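PDB 1YT8: thiosulfate sulfurtransferase from Pseudomonas aeruginosa, which probably transfers sulfur from thiosulfate to cyanide, as rhodaneses do, in a chain built of four rhodanese-like domains. Local coordinates for residues Asp33-Ala36 with Gln37-Leu41. Sequence-based numbering, arbitrary orientation.
Sequences DPFA and QAHPL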
loop_
_atom_site.group_PDB
_atom_site.type_symbol
_atom_site.label_atom_id
_atom_site.label_comp_id
_atom_site.label_asym_id
_atom_site.label_seq_id
_atom_site.Cartn_x
_atom_site.Cartn_y
_atom_site.Cartn_z
ATOM N N ASP A 33 8.077 0.953 -10.912
ATOM C CA ASP A 33 8.090 0.005 -12.020
ATOM C C ASP A 33 9.334 -0.889 -12.018
ATOM O O ASP A 33 9.221 -2.100 -12.186
ATOM C CB ASP A 33 7.933 0.711 -13.369
ATOM C CG ASP A 33 7.536 -0.254 -14.472
ATOM O OD1 ASP A 33 6.567 -1.020 -14.270
ATOM O OD2 ASP A 33 8.184 -0.254 -15.536
ATOM N N PRO A 34 10.535 -0.312 -11.851
ATOM C CA PRO A 34 11.688 -1.222 -11.843
ATOM C C PRO A 34 11.669 -2.144 -10.612
ATOM O O PRO A 34 12.083 -3.297 -10.685
ATOM C CB PRO A 34 12.894 -0.276 -11.887
ATOM C CG PRO A 34 12.347 1.057 -11.447
ATOM C CD PRO A 34 10.965 1.086 -12.023
ATOM N N PHE A 35 11.171 -1.629 -9.489
ATOM C CA PHE A 35 11.053 -2.418 -8.260
ATOM C C PHE A 35 10.180 -3.636 -8.560
ATOM O O PHE A 35 10.516 -4.762 -8.207
ATOM C CB PHE A 35 10.383 -1.578 -7.162
ATOM C CG PHE A 35 9.831 -2.387 -6.010
ATOM C CD1 PHE A 35 10.676 -2.924 -5.043
ATOM C CD2 PHE A 35 8.456 -2.581 -5.877
ATOM C CE1 PHE A 35 10.158 -3.643 -3.954
ATOM C CE2 PHE A 35 7.931 -3.295 -4.800
ATOM C CZ PHE A 35 8.784 -3.826 -3.835
ATOM N N ALA A 36 9.063 -3.392 -9.233
ATOM C CA ALA A 36 8.116 -4.445 -9.569
ATOM C C ALA A 36 8.645 -5.531 -10.507
ATOM O O ALA A 36 8.001 -6.564 -10.675
ATOM C CB ALA A 36 6.851 -3.829 -10.148
ATOM N N GLN A 37 9.805 -5.312 -11.120
ATOM C CA GLN A 37 10.363 -6.323 -12.018
ATOM C C GLN A 37 11.198 -7.362 -11.274
ATOM O O GLN A 37 11.314 -8.503 -11.722
ATOM C CB GLN A 37 11.215 -5.666 -13.112
ATOM C CG GLN A 37 10.489 -4.556 -13.857
ATOM C CD GLN A 37 9.084 -4.958 -14.290
ATOM O OE1 GLN A 37 8.130 -4.189 -14.138
ATOM N NE2 GLN A 37 8.953 -6.162 -14.834
ATOM N N ALA A 38 11.771 -6.970 -10.137
ATOM C CA ALA A 38 12.589 -7.882 -9.343
ATOM C C ALA A 38 13.031 -7.274 -8.014
ATOM O O ALA A 38 13.620 -6.193 -7.976
ATOM C CB ALA A 38 13.815 -8.316 -10.146
ATOM N N HIS A 39 12.752 -7.980 -6.924
ATOM C CA HIS A 39 13.138 -7.513 -5.599
ATOM C C HIS A 39 13.032 -8.629 -4.575
ATOM O O HIS A 39 12.286 -9.589 -4.767
ATOM C CB HIS A 39 12.257 -6.328 -5.174
ATOM C CG HIS A 39 10.803 -6.663 -5.040
ATOM N ND1 HIS A 39 10.286 -7.310 -3.938
ATOM C CD2 HIS A 39 9.751 -6.415 -5.857
ATOM C CE1 HIS A 39 8.979 -7.443 -4.079
ATOM N NE2 HIS A 39 8.629 -6.908 -5.235
ATOM N N PRO A 40 13.813 -8.538 -3.485
ATOM C CA PRO A 40 13.765 -9.568 -2.444
ATOM C C PRO A 40 12.370 -9.588 -1.827
ATOM O O PRO A 40 11.681 -8.568 -1.804
ATOM C CB PRO A 40 14.833 -9.107 -1.455
ATOM C CG PRO A 40 15.833 -8.426 -2.346
ATOM C CD PRO A 40 14.938 -7.615 -3.256
ATOM N N LEU A 41 11.964 -10.744 -1.321
ATOM C CA LEU A 41 10.640 -10.905 -0.722
ATOM C C LEU A 41 10.209 -9.819 0.262
ATOM O O LEU A 41 9.099 -9.287 0.161
ATOM C CB LEU A 41 10.550 -12.269 -0.033
ATOM C CG LEU A 41 9.227 -12.612 0.655
ATOM C CD1 LEU A 41 8.073 -12.460 -0.337
ATOM C CD2 LEU A 41 9.295 -14.046 1.181
#
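The carbonyl oxygen of Phe35 meets two groups of the chain that follows it. Ala38 N donates a hydrogen bond to Phe35 O at 3.2 Å, closing a type I beta turn from Phe35 to Ala38, and His39 CD2 comes within 3.0 Å of the same oxygen, which lies at the edge of the imidazole and in its plane. One residue earlier, Gln37 N donates to Pro34 O over 3.1 Å. Pro34 suits this place because a residue early in helix 32-35 need not donate a backbone N-H, while its carbonyl still accepts.

Beyond the turn the chain continues alongside the Phe35 side chain, and the two aromatic rings form an offset stack, centroids 3.9 Å apart and planes only 6° from parallel. Phe35 CZ lies over the centre of the imidazole, whereas His39 CD2 sits nearer the rim of the phenyl. The His39 side chain takes the hindered rotamer, CG between its backbone N and carbonyl carbon (chi1 63°), which lays the ring over Phe35. This connection leads to strand 44-45, one of the two outermost strands of the first rhodanese-like domain's parallel sheet, and the side chains of Phe35 and His39 also touch Asp28 of strand 25-28.

Histidine suits a buried site here because both ring nitrogens have partners while one face stacks on Phe35. His39 ND1 donates to Pro40 O at 2.8 Å, nearly straight at 168° and close to the ring plane; NE2 is hydrogen-bonded to the backbone oxygen of Asp111, a second bond that would help hold the ring's rotation about CB-CG.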